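Local coordinates for protein beta-galactosidase (Marinomonas sp. ef1, PDB 6Y2K) that hydrolyses terminal beta-D-galactosides, with activity in the cold, as a hexameric family 42 glycoside hydrolase from an Antarctic bacterium, at residues 137-142 / 224-229; 295-300 / 453-458; 301-306 / 342-347; 425-430 / 502-507. One frame throughout, in Å; residues are numbered along the deposited sequence.

Contact 1: residues 137-142 / 224-229; sequences WQTDNE and KLQVDI
T139 and Q226 meet by van der Waals contact, their side chains crossing obliquely. Q226 OE1 stands 3.8 Å from T139 CB, and T139 CG2 rests 4.0 Å from Q226 CB. T139 holds OG1 between its backbone N and carbonyl carbon (chi1 51°), which puts CG2 beside the N and turns its hydroxyl to N223.

Polar links between the segments are indirect and run through two threonines of the loop after strand 67-71. T72 OG1 is bonded both to D140 N and to Q226 OE1; T74 OG1 is bonded both to D140 OD2 and to Q226 NE2. Both ends of the buried Q226 amide are thereby satisfied, which probably fixes its flip.

Hydrogen bonds within 137-142 shape the turn that leaves the strand. Q138 NE2 donates to D140 O at 2.9 Å, and N141 N donates to D140 OD1 at 2.8 Å, on the anti side and 32° out of plane of a carboxylate that also forms a salt bridge with R104.

In the TIM barrel, strand 134-138 is the fourth strand and pairs with 67-71 and 238-244. Helix 205-233 covers it from outside, V227 resting on L239 of strand 238-244, while Q226 and I229 pack against helix 111-128.

Contact 2: residues 295-300 / 453-458; sequences GAFHHD and VDIVPS
I455 lays its CD1 over one face of the F297 ring, 4.0 Å from the centroid and 17° off the normal, a CH-pi contact. Its CG1 lies beside the backbone N and the chain runs on extended (chi2 179°), which carries CD1 in to the ring; CG1 meanwhile touches D300 CB at 3.9 Å.

The D300 carboxylate lies flat against V453 O, which is 3.2 Å from D300 CG and equally far from both oxygens, so it sits over the face of the group. These are acceptors facing acceptors, with no proton between them. Two waters bridge the gap. Water 1 accepts from V453 N and probably donates to D300 OD2 (2.8 Å); water 2 gives a proton to D300 O (2.7 Å) and accepts one from I455 N.

Further out, R303 reaches D300 OD1 with NH1 and V453 O with NH2, H344 ND1 also meets OD1, and Y443 OH meets OD2. With an alanine here, R303 NH1 would probably lose its carboxylate mate, and water 1 and Y443 the acceptor they share.

The 295-300 part of barrel helix 294-305 crosses 453-456, an edge strand within this chain of the trimerisation-domain sheet, with 58° between their directions. With arginine, tyrosine, histidine and water around it, the buried carboxylate is likely to remain ionised.

Contact 3: residues 301-306 / 342-347; sequences LYRGCG and FSHGAE
R303 brings NH1 to the edge of the H344 imidazole, near the plane of that ring, with H344 CB 3.9 Å from NH1. The two flat groups do not stack. H344 O meets the guanidinium obliquely: NH1 lies 2.8 Å from it, but the N-H...O angle of 128° makes this a weak hydrogen bond. The imidazole is engaged with helix 294-305 as well: H344 ND1 is bonded to D300 OD1, the ring meets that of H299 at a slant, and A296 CB packs against H344 NE2.

Higher up the arginine, CD passes 3.5 Å from the same H344 O. The chain leaves the backbone with CG anti to N, runs extended through chi2 and bends at chi3 (68°); that bend swings the guanidinium to where NH1 serves H344 O and D300 OD1 together, while NH2 forms a salt bridge with D454.

The carbonyl it touches lies where helix 333-343 ends in a Schellman motif. G345, with phi 92°, is its C-prime residue: G345 N bonds to F342 O at 3.0 Å, and A346 N returns to the carbonyl five residues before it. The positive phi at G345 suits a residue without a side chain; a CB would come within 3.6 Å of R303 CD and strain against H344 O.

Both helices belong to the TIM barrel, 294-305 preceding its seventh strand and 333-343 its eighth. At the end of the second helix, F342 O accepts from R615 and S343 O from R613, both arginines of the C-terminal antiparallel sheet.

Contact 4: residues 425-430 / 502-507; sequences DIQPQS and ETYQIP
Y504 reaches from the loop 502-507 to the C-terminal end of helix 418-426, and its ring and hydroxyl meet I426 and Q427. Both segments belong to the trimerisation domain, whose family is grouped with the glutamine amidotransferases, consistent with a fold of that kind, and the tyrosine packs the loop against the end of the helix.

From Y504 CB, which points toward I426, the side chain leaves the backbone at chi1 -139°, away from the staggered positions, and carries the ring past P205, S206 and L209 of helix 205-233, a barrel helix. Along the rim, CE2 is the carbon that touches I426, lying 3.8 Å from its CG2 and 4.1 Å from its CB. CZ follows at 4.1 Å from the same methyl, I426 CG2, which meets the ring obliquely. The tip is the crowded part: OH stands 3.4 Å from Q427 CB and 3.8 Å from I426 CG2. The Q427 amide lies almost perpendicular to the ring, their planes 82° apart, and its NE2 turns to E202 and to the Q361 carbonyl of the second subunit.

The buried hydroxyl is bonded to S423 O in the last turn of the helix. A phenylalanine in its place would probably leave the S423 carbonyl without this partner and water 3 without one of its two acceptors here.

The backbone of the loop joins the subunit boundary, Y504 O accepting from Q363 NE2 of the second subunit. Water 3 donates to Y504 OH at 2.8 Å and to Q427 O at 2.6 Å.

Overall arrangement
Along the chain, contact 1 closes first, contact 3 is nested in the loop closed by contact 2, and contacts 2 and 4 interleave. Contacts 2 and 3 share helix 294-305, have centres about 8 Å apart and touch directly, with D454 OD1 2.8 Å from R303 NH2 in a salt bridge, so helix 294-305, H344 and edge strand 453-456 form one junction, polar in part, between barrel and trimerisation domain. Between centres, contact 1, on the barrel's fourth strand, is about 23 Å from contact 2 and about 33 Å from contact 4, although helix 205-233, which supplies one segment of contact 1, also packs against Y504 and I426. Contact 4 alone meets another subunit, at an interface of the hexamer.

Contact 1: residues 137-142 / 224-229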
loop_
_atom_site.group_PDB
_atom_site.type_symbol
_atom_site.label_atom_id
_atom_site.label_comp_id
_atom_site.label_asym_id
_atom_site.label_seq_id
_atom_site.Cartn_x
_atom_site.Cartn_y
_atom_site.Cartn_z
ATOM N N TRP A 137 8.644 38.507 41.421
ATOM C CA TRP A 137 7.810 37.476 42.043
ATOM C C TRP A 137 7.013 36.725 40.993
ATOM O O TRP A 137 6.419 37.353 40.117
ATOM C CB TRP A 137 6.809 38.088 43.027
ATOM C CG TRP A 137 7.392 38.705 44.265
ATOM C CD1 TRP A 137 7.941 39.946 44.376
ATOM C CD2 TRP A 137 7.443 38.124 45.567
ATOM N NE1 TRP A 137 8.342 40.169 45.664
ATOM C CE2 TRP A 137 8.041 39.071 46.422
ATOM C CE3 TRP A 137 7.027 36.896 46.102
ATOM C CZ2 TRP A 137 8.241 38.830 47.788
ATOM C CZ3 TRP A 137 7.223 36.654 47.459
ATOM C CH2 TRP A 137 7.831 37.614 48.285
ATOM N N GLN A 138 6.987 35.394 41.098
ATOM C CA GLN A 138 6.044 34.554 40.341
ATOM C C GLN A 138 4.866 34.227 41.244
ATOM O O GLN A 138 5.058 33.659 42.324
ATOM C CB GLN A 138 6.701 33.243 39.886
ATOM C CG GLN A 138 5.744 32.294 39.153
ATOM C CD GLN A 138 6.388 30.979 38.778
ATOM O OE1 GLN A 138 7.202 30.931 37.866
ATOM N NE2 GLN A 138 6.020 29.902 39.473
ATOM N N THR A 139 3.652 34.571 40.818
ATOM C CA THR A 139 2.448 34.177 41.554
ATOM C C THR A 139 2.123 32.709 41.281
ATOM O O THR A 139 2.003 32.312 40.132
ATOM C CB THR A 139 1.236 35.030 41.165
ATOM O OG1 THR A 139 1.091 35.042 39.739
ATOM C CG2 THR A 139 1.411 36.457 41.678
ATOM N N ASP A 140 2.010 31.902 42.332
ATOM C CA ASP A 140 1.519 30.527 42.206
ATOM C C ASP A 140 2.464 29.748 41.237
ATOM O O ASP A 140 3.696 29.951 41.271
ATOM C CB ASP A 140 0.035 30.583 41.771
ATOM C CG ASP A 140 -0.755 29.299 42.058
ATOM O OD1 ASP A 140 -0.755 28.404 41.168
ATOM O OD2 ASP A 140 -1.436 29.222 43.111
ATOM N N ASN A 141 1.916 28.852 40.416
ATOM C CA ASN A 141 2.693 28.085 39.442
ATOM C C ASN A 141 1.741 27.416 38.448
ATOM O O ASN A 141 1.006 26.504 38.819
ATOM C CB ASN A 141 3.549 27.008 40.119
ATOM C CG ASN A 141 4.511 26.345 39.146
ATOM O OD1 ASN A 141 5.554 26.926 38.782
ATOM N ND2 ASN A 141 4.163 25.137 38.698
ATOM N N GLU A 142 1.755 27.890 37.205
ATOM C CA GLU A 142 1.007 27.281 36.102
ATOM C C GLU A 142 -0.476 27.130 36.425
ATOM O O GLU A 142 -1.007 26.020 36.513
ATOM C CB GLU A 142 1.623 25.928 35.686
ATOM C CG GLU A 142 3.007 26.016 35.043
ATOM C CD GLU A 142 3.451 24.698 34.413
ATOM O OE1 GLU A 142 3.104 23.630 34.959
ATOM O OE2 GLU A 142 4.143 24.718 33.363
ATOM N N LYS A 224 -5.194 38.409 41.260
ATOM C CA LYS A 224 -5.264 39.822 41.638
ATOM C C LYS A 224 -5.066 40.053 43.145
ATOM O O LYS A 224 -4.454 41.058 43.542
ATOM C CB LYS A 224 -6.590 40.428 41.170
ATOM C CG LYS A 224 -6.784 41.918 41.435
ATOM C CD LYS A 224 -5.601 42.751 40.958
ATOM C CE LYS A 224 -5.979 44.189 40.628
ATOM N NZ LYS A 224 -6.483 44.954 41.804
ATOM N N LEU A 225 -5.546 39.136 43.982
ATOM C CA LEU A 225 -5.345 39.299 45.420
ATOM C C LEU A 225 -3.853 39.231 45.779
ATOM O O LEU A 225 -3.394 39.986 46.637
ATOM C CB LEU A 225 -6.208 38.336 46.248
ATOM C CG LEU A 225 -5.725 36.969 46.732
ATOM C CD1 LEU A 225 -4.711 37.054 47.870
ATOM C CD2 LEU A 225 -6.937 36.155 47.173
ATOM N N GLN A 226 -3.101 38.362 45.106
ATOM C CA GLN A 226 -1.657 38.259 45.326
ATOM C C GLN A 226 -0.934 39.490 44.776
ATOM O O GLN A 226 -0.058 40.047 45.438
ATOM C CB GLN A 226 -1.090 36.967 44.718
ATOM C CG GLN A 226 -1.744 35.696 45.276
ATOM C CD GLN A 226 -0.950 34.413 45.048
ATOM O OE1 GLN A 226 0.275 34.454 44.829
ATOM N NE2 GLN A 226 -1.621 33.285 45.088
ATOM N N VAL A 227 -1.314 39.920 43.577
ATOM C CA VAL A 227 -0.731 41.120 42.960
ATOM C C VAL A 227 -0.885 42.360 43.867
ATOM O O VAL A 227 0.066 43.131 44.035
ATOM C CB VAL A 227 -1.359 41.391 41.563
ATOM C CG1 VAL A 227 -1.045 42.799 41.057
ATOM C CG2 VAL A 227 -0.888 40.354 40.549
ATOM N N ASP A 228 -2.078 42.556 44.431
ATOM C CA ASP A 228 -2.323 43.729 45.290
ATOM C C ASP A 228 -1.380 43.746 46.506
ATOM O O ASP A 228 -0.816 44.799 46.840
ATOM C CB ASP A 228 -3.778 43.811 45.743
ATOM C CG ASP A 228 -4.741 44.151 44.616
ATOM O OD1 ASP A 228 -4.324 44.599 43.525
ATOM O OD2 ASP A 228 -5.950 43.975 44.843
ATOM N N ILE A 229 -1.187 42.578 47.127
ATOM C CA ILE A 229 -0.253 42.433 48.249
ATOM C C ILE A 229 1.190 42.721 47.825
ATOM O O ILE A 229 1.923 43.420 48.545
ATOM C CB ILE A 229 -0.326 41.016 48.866
ATOM C CG1 ILE A 229 -1.692 40.785 49.525
ATOM C CG2 ILE A 229 0.785 40.800 49.898
ATOM C CD1 ILE A 229 -2.044 39.325 49.714
#

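Contact 2: residues 295-300 / 453-458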
loop_
_atom_site.group_PDB
_atom_site.type_symbol
_atom_site.label_atom_id
_atom_site.label_comp_id
_atom_site.label_asym_id
_atom_site.label_seq_id
_atom_site.Cartn_x
_atom_site.Cartn_y
_atom_site.Cartn_z
ATOM N N GLY A 295 7.306 26.696 19.799
ATOM C CA GLY A 295 7.756 27.787 20.667
ATOM C C GLY A 295 7.301 29.132 20.136
ATOM O O GLY A 295 6.696 29.922 20.858
ATOM N N ALA A 296 7.605 29.364 18.859
ATOM C CA ALA A 296 7.284 30.603 18.147
ATOM C C ALA A 296 5.862 31.102 18.355
ATOM O O ALA A 296 5.658 32.270 18.683
ATOM C CB ALA A 296 7.561 30.427 16.659
ATOM N N PHE A 297 4.876 30.229 18.144
ATOM C CA PHE A 297 3.471 30.586 18.333
ATOM C C PHE A 297 3.233 31.187 19.718
ATOM O O PHE A 297 2.607 32.237 19.848
ATOM C CB PHE A 297 2.560 29.362 18.131
ATOM C CG PHE A 297 1.091 29.693 18.185
ATOM C CD1 PHE A 297 0.411 30.085 17.037
ATOM C CD2 PHE A 297 0.390 29.644 19.387
ATOM C CE1 PHE A 297 -0.932 30.410 17.081
ATOM C CE2 PHE A 297 -0.966 29.966 19.434
ATOM C CZ PHE A 297 -1.625 30.341 18.280
ATOM N N HIS A 298 3.752 30.515 20.738
ATOM C CA HIS A 298 3.574 30.931 22.123
ATOM C C HIS A 298 4.443 32.133 22.519
ATOM O O HIS A 298 4.005 32.971 23.301
ATOM C CB HIS A 298 3.806 29.740 23.046
ATOM C CG HIS A 298 2.785 28.668 22.862
ATOM N ND1 HIS A 298 3.000 27.567 22.063
ATOM C CD2 HIS A 298 1.513 28.565 23.316
ATOM C CE1 HIS A 298 1.911 26.818 22.051
ATOM N NE2 HIS A 298 0.995 27.399 22.802
ATOM N N HIS A 299 5.653 32.227 21.978
ATOM C CA HIS A 299 6.484 33.412 22.220
ATOM C C HIS A 299 5.719 34.678 21.779
ATOM O O HIS A 299 5.669 35.661 22.510
ATOM C CB HIS A 299 7.802 33.358 21.457
ATOM C CG HIS A 299 8.697 32.221 21.831
ATOM N ND1 HIS A 299 8.867 31.792 23.126
ATOM C CD2 HIS A 299 9.514 31.454 21.072
ATOM C CE1 HIS A 299 9.742 30.801 23.151
ATOM N NE2 HIS A 299 10.145 30.570 21.914
ATOM N N ASP A 300 5.114 34.631 20.592
ATOM C CA ASP A 300 4.340 35.769 20.061
ATOM C C ASP A 300 3.025 36.029 20.821
ATOM O O ASP A 300 2.685 37.185 21.103
ATOM C CB ASP A 300 4.074 35.590 18.552
ATOM C CG ASP A 300 5.353 35.678 17.700
ATOM O OD1 ASP A 300 6.360 36.300 18.146
ATOM O OD2 ASP A 300 5.347 35.110 16.575
ATOM N N VAL A 453 5.944 37.976 13.139
ATOM C CA VAL A 453 4.529 38.090 13.509
ATOM C C VAL A 453 4.329 38.559 14.957
ATOM O O VAL A 453 5.134 38.234 15.840
ATOM C CB VAL A 453 3.848 36.708 13.315
ATOM C CG1 VAL A 453 2.382 36.736 13.698
ATOM C CG2 VAL A 453 4.010 36.250 11.874
ATOM N N ASP A 454 3.272 39.346 15.170
ATOM C CA ASP A 454 2.683 39.588 16.493
ATOM C C ASP A 454 1.375 38.831 16.566
ATOM O O ASP A 454 0.628 38.772 15.586
ATOM C CB ASP A 454 2.356 41.072 16.719
ATOM C CG ASP A 454 3.546 41.884 17.175
ATOM O OD1 ASP A 454 4.695 41.415 17.066
ATOM O OD2 ASP A 454 3.314 43.003 17.666
ATOM N N ILE A 455 1.101 38.254 17.729
ATOM C CA ILE A 455 -0.222 37.724 18.038
ATOM C C ILE A 455 -0.825 38.678 19.059
ATOM O O ILE A 455 -0.195 38.982 20.072
ATOM C CB ILE A 455 -0.162 36.272 18.551
ATOM C CG1 ILE A 455 0.361 35.364 17.425
ATOM C CG2 ILE A 455 -1.533 35.820 19.047
ATOM C CD1 ILE A 455 0.503 33.892 17.796
ATOM N N VAL A 456 -2.038 39.143 18.779
ATOM C CA VAL A 456 -2.640 40.242 19.525
ATOM C C VAL A 456 -4.041 39.907 20.039
ATOM O O VAL A 456 -4.758 39.107 19.423
ATOM C CB VAL A 456 -2.699 41.539 18.674
ATOM C CG1 VAL A 456 -1.314 41.904 18.173
ATOM C CG2 VAL A 456 -3.670 41.414 17.507
ATOM N N PRO A 457 -4.446 40.532 21.162
ATOM C CA PRO A 457 -5.819 40.383 21.632
ATOM C C PRO A 457 -6.762 41.232 20.805
ATOM O O PRO A 457 -6.313 42.093 20.037
ATOM C CB PRO A 457 -5.750 40.915 23.059
ATOM C CG PRO A 457 -4.671 41.939 23.022
ATOM C CD PRO A 457 -3.648 41.380 22.075
ATOM N N SER A 458 -8.061 41.013 20.981
ATOM C CA SER A 458 -9.064 41.732 20.201
ATOM C C SER A 458 -9.187 43.219 20.550
ATOM O O SER A 458 -9.663 44.002 19.724
ATOM C CB SER A 458 -10.421 41.037 20.270
ATOM O OG SER A 458 -10.860 40.914 21.599
HETATM O O HOH W 1 7.148 35.810 14.554
HETATM O O HOH W 2 2.782 39.548 19.881
#

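Contact 3: residues 301-306 / 342-347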
loop_
_atom_site.group_PDB
_atom_site.type_symbol
_atom_site.label_atom_id
_atom_site.label_comp_id
_atom_site.label_asym_id
_atom_site.label_seq_id
_atom_site.Cartn_x
_atom_site.Cartn_y
_atom_site.Cartn_z
ATOM N N LEU A 301 2.293 34.970 21.148
ATOM C CA LEU A 301 1.073 35.096 21.958
ATOM C C LEU A 301 1.379 35.738 23.323
ATOM O O LEU A 301 0.710 36.691 23.738
ATOM C CB LEU A 301 0.420 33.721 22.152
ATOM C CG LEU A 301 -0.754 33.564 23.123
ATOM C CD1 LEU A 301 -1.992 34.302 22.639
ATOM C CD2 LEU A 301 -1.051 32.083 23.301
ATOM N N TYR A 302 2.404 35.234 23.996
ATOM C CA TYR A 302 2.725 35.700 25.352
ATOM C C TYR A 302 3.474 37.039 25.390
ATOM O O TYR A 302 3.329 37.786 26.359
ATOM C CB TYR A 302 3.421 34.597 26.167
ATOM C CG TYR A 302 2.508 33.393 26.429
ATOM C CD1 TYR A 302 1.204 33.570 26.897
ATOM C CD2 TYR A 302 2.941 32.083 26.204
ATOM C CE1 TYR A 302 0.353 32.489 27.118
ATOM C CE2 TYR A 302 2.095 30.992 26.442
ATOM C CZ TYR A 302 0.803 31.203 26.903
ATOM O OH TYR A 302 -0.074 30.158 27.162
ATOM N N ARG A 303 4.242 37.366 24.352
ATOM C CA ARG A 303 4.728 38.744 24.206
ATOM C C ARG A 303 3.529 39.715 24.188
ATOM O O ARG A 303 3.582 40.771 24.812
ATOM C CB ARG A 303 5.606 38.929 22.964
ATOM C CG ARG A 303 6.241 40.322 22.878
ATOM C CD ARG A 303 7.258 40.461 21.746
ATOM N NE ARG A 303 6.595 40.382 20.437
ATOM C CZ ARG A 303 6.538 39.305 19.654
ATOM N NH1 ARG A 303 7.158 38.170 19.981
ATOM N NH2 ARG A 303 5.864 39.373 18.506
ATOM N N GLY A 304 2.445 39.341 23.507
ATOM C CA GLY A 304 1.215 40.134 23.531
ATOM C C GLY A 304 0.571 40.210 24.916
ATOM O O GLY A 304 0.243 41.299 25.385
ATOM N N CYS A 305 0.431 39.060 25.581
ATOM C CA CYS A 305 -0.072 38.991 26.960
ATOM C C CYS A 305 0.759 39.798 27.962
ATOM O O CYS A 305 0.218 40.292 28.959
ATOM C CB CYS A 305 -0.149 37.539 27.450
ATOM S SG CYS A 305 -1.351 36.516 26.576
ATOM N N GLY A 306 2.063 39.895 27.706
ATOM C CA GLY A 306 2.985 40.672 28.527
ATOM C C GLY A 306 3.146 42.134 28.147
ATOM O O GLY A 306 4.060 42.795 28.655
ATOM N N PHE A 342 14.955 34.263 22.177
ATOM C CA PHE A 342 15.574 35.604 22.019
ATOM C C PHE A 342 15.142 36.303 20.729
ATOM O O PHE A 342 14.888 37.506 20.746
ATOM C CB PHE A 342 17.103 35.532 22.059
ATOM C CG PHE A 342 17.687 35.139 23.404
ATOM C CD1 PHE A 342 17.005 35.348 24.608
ATOM C CD2 PHE A 342 18.958 34.598 23.457
ATOM C CE1 PHE A 342 17.574 34.978 25.820
ATOM C CE2 PHE A 342 19.543 34.255 24.668
ATOM C CZ PHE A 342 18.848 34.437 25.850
ATOM N N SER A 343 15.021 35.555 19.630
ATOM C CA SER A 343 14.546 36.130 18.352
ATOM C C SER A 343 13.114 36.690 18.412
ATOM O O SER A 343 12.779 37.596 17.642
ATOM C CB SER A 343 14.686 35.125 17.196
ATOM O OG SER A 343 13.647 34.145 17.195
ATOM N N HIS A 344 12.284 36.153 19.313
ATOM C CA HIS A 344 10.927 36.662 19.558
ATOM C C HIS A 344 10.873 37.737 20.667
ATOM O O HIS A 344 9.779 38.132 21.091
ATOM C CB HIS A 344 9.967 35.495 19.891
ATOM C CG HIS A 344 9.694 34.580 18.732
ATOM N ND1 HIS A 344 8.550 34.669 17.968
ATOM C CD2 HIS A 344 10.421 33.565 18.202
ATOM C CE1 HIS A 344 8.586 33.752 17.015
ATOM N NE2 HIS A 344 9.709 33.065 17.135
ATOM N N GLY A 345 12.034 38.215 21.132
ATOM C CA GLY A 345 12.101 39.306 22.111
ATOM C C GLY A 345 12.142 38.891 23.570
ATOM O O GLY A 345 11.981 39.732 24.452
ATOM N N ALA A 346 12.358 37.603 23.850
ATOM C CA ALA A 346 12.435 37.154 25.230
ATOM C C ALA A 346 13.587 37.870 25.928
ATOM O O ALA A 346 14.705 37.884 25.407
ATOM C CB ALA A 346 12.639 35.650 25.301
ATOM N N GLU A 347 13.295 38.486 27.076
ATOM C CA GLU A 347 14.320 39.136 27.905
ATOM C C GLU A 347 15.180 38.090 28.591
ATOM O O GLU A 347 16.390 38.280 28.765
ATOM C CB GLU A 347 13.674 39.996 28.996
ATOM C CG GLU A 347 12.781 41.129 28.505
ATOM C CD GLU A 347 12.194 41.961 29.647
ATOM O OE1 GLU A 347 12.323 41.584 30.839
ATOM O OE2 GLU A 347 11.570 43.004 29.347
#

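Contact 4: residues 425-430 / 502-507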
loop_
_atom_site.group_PDB
_atom_site.type_symbol
_atom_site.label_atom_id
_atom_site.label_comp_id
_atom_site.label_asym_id
_atom_site.label_seq_id
_atom_site.Cartn_x
_atom_site.Cartn_y
_atom_site.Cartn_z
ATOM N N ASP A 425 -14.796 25.934 20.739
ATOM C CA ASP A 425 -14.602 24.621 21.380
ATOM C C ASP A 425 -15.915 24.044 21.926
ATOM O O ASP A 425 -16.073 22.825 22.007
ATOM C CB ASP A 425 -13.599 24.712 22.543
ATOM C CG ASP A 425 -12.151 24.826 22.088
ATOM O OD1 ASP A 425 -11.840 24.651 20.880
ATOM O OD2 ASP A 425 -11.313 25.078 22.983
ATOM N N ILE A 426 -16.829 24.921 22.334
ATOM C CA ILE A 426 -18.115 24.500 22.914
ATOM C C ILE A 426 -18.985 23.818 21.849
ATOM O O ILE A 426 -19.588 22.773 22.122
ATOM C CB ILE A 426 -18.812 25.680 23.661
ATOM C CG1 ILE A 426 -18.181 25.841 25.055
ATOM C CG2 ILE A 426 -20.316 25.468 23.806
ATOM C CD1 ILE A 426 -18.472 27.171 25.742
ATOM N N GLN A 427 -19.040 24.404 20.651
ATOM C CA GLN A 427 -19.690 23.763 19.489
ATOM C C GLN A 427 -18.783 23.889 18.262
ATOM O O GLN A 427 -18.893 24.855 17.493
ATOM C CB GLN A 427 -21.072 24.365 19.196
ATOM C CG GLN A 427 -22.122 24.048 20.252
ATOM C CD GLN A 427 -23.550 24.290 19.774
ATOM O OE1 GLN A 427 -23.791 25.107 18.873
ATOM N NE2 GLN A 427 -24.508 23.576 20.374
ATOM N N PRO A 428 -17.862 22.924 18.088
ATOM C CA PRO A 428 -16.997 22.959 16.907
ATOM C C PRO A 428 -17.760 22.702 15.615
ATOM O O PRO A 428 -17.328 23.184 14.562
ATOM C CB PRO A 428 -15.963 21.858 17.191
ATOM C CG PRO A 428 -16.660 20.913 18.095
ATOM C CD PRO A 428 -17.557 21.769 18.955
ATOM N N GLN A 429 -18.855 21.935 15.703
ATOM C CA GLN A 429 -19.825 21.721 14.618
ATOM C C GLN A 429 -19.321 20.766 13.513
ATOM O O GLN A 429 -20.127 20.003 12.955
ATOM C CB GLN A 429 -20.384 23.057 14.090
ATOM C CG GLN A 429 -21.378 22.971 12.935
ATOM C CD GLN A 429 -22.658 22.217 13.257
ATOM O OE1 GLN A 429 -23.042 22.058 14.422
ATOM N NE2 GLN A 429 -23.354 21.774 12.206
ATOM N N SER A 430 -18.024 20.813 13.195
ATOM C CA SER A 430 -17.303 19.647 12.684
ATOM C C SER A 430 -16.286 19.249 13.744
ATOM O O SER A 430 -15.525 20.110 14.208
ATOM C CB SER A 430 -16.557 19.952 11.386
ATOM O OG SER A 430 -15.686 18.880 11.062
ATOM N N GLU A 502 -22.609 38.116 21.666
ATOM C CA GLU A 502 -21.953 37.979 22.974
ATOM C C GLU A 502 -22.525 36.824 23.814
ATOM O O GLU A 502 -21.791 36.204 24.589
ATOM C CB GLU A 502 -22.045 39.296 23.774
ATOM C CG GLU A 502 -20.944 39.491 24.832
ATOM C CD GLU A 502 -21.140 38.730 26.150
ATOM O OE1 GLU A 502 -22.287 38.437 26.541
ATOM O OE2 GLU A 502 -20.120 38.440 26.815
ATOM N N THR A 503 -23.818 36.536 23.646
ATOM C CA THR A 503 -24.522 35.555 24.471
ATOM C C THR A 503 -24.788 34.217 23.746
ATOM O O THR A 503 -25.709 33.491 24.123
ATOM C CB THR A 503 -25.858 36.156 24.973
ATOM O OG1 THR A 503 -26.713 36.395 23.857
ATOM C CG2 THR A 503 -25.616 37.487 25.693
ATOM N N TYR A 504 -23.963 33.903 22.737
ATOM C CA TYR A 504 -24.014 32.657 21.977
ATOM C C TYR A 504 -25.318 32.520 21.168
ATOM O O TYR A 504 -26.035 31.529 21.279
ATOM C CB TYR A 504 -23.755 31.437 22.888
ATOM C CG TYR A 504 -22.871 30.372 22.263
ATOM C CD1 TYR A 504 -23.178 29.811 21.022
ATOM C CD2 TYR A 504 -21.724 29.913 22.923
ATOM C CE1 TYR A 504 -22.367 28.838 20.451
ATOM C CE2 TYR A 504 -20.909 28.946 22.359
ATOM C CZ TYR A 504 -21.233 28.405 21.122
ATOM O OH TYR A 504 -20.416 27.454 20.559
ATOM N N GLN A 505 -25.613 33.532 20.356
ATOM C CA GLN A 505 -26.696 33.446 19.380
ATOM C C GLN A 505 -26.190 33.839 18.003
ATOM O O GLN A 505 -25.163 34.504 17.884
ATOM C CB GLN A 505 -27.881 34.344 19.762
ATOM C CG GLN A 505 -28.521 34.016 21.108
ATOM C CD GLN A 505 -29.859 34.710 21.326
ATOM O OE1 GLN A 505 -30.531 35.106 20.369
ATOM N NE2 GLN A 505 -30.263 34.838 22.594
ATOM N N ILE A 506 -26.932 33.449 16.968
ATOM C CA ILE A 506 -26.601 33.840 15.595
ATOM C C ILE A 506 -27.030 35.300 15.410
ATOM O O ILE A 506 -28.153 35.637 15.770
ATOM C CB ILE A 506 -27.301 32.934 14.563
ATOM C CG1 ILE A 506 -26.809 31.484 14.730
ATOM C CG2 ILE A 506 -27.064 33.455 13.151
ATOM C CD1 ILE A 506 -27.534 30.464 13.882
ATOM N N PRO A 507 -26.148 36.168 14.865
ATOM C CA PRO A 507 -26.555 37.556 14.629
ATOM C C PRO A 507 -27.800 37.680 13.755
ATOM O O PRO A 507 -28.043 36.847 12.877
ATOM C CB PRO A 507 -25.347 38.166 13.913
ATOM C CG PRO A 507 -24.189 37.377 14.421
ATOM C CD PRO A 507 -24.704 35.977 14.613
HETATM O O HOH W 3 -19.924 27.270 17.789
#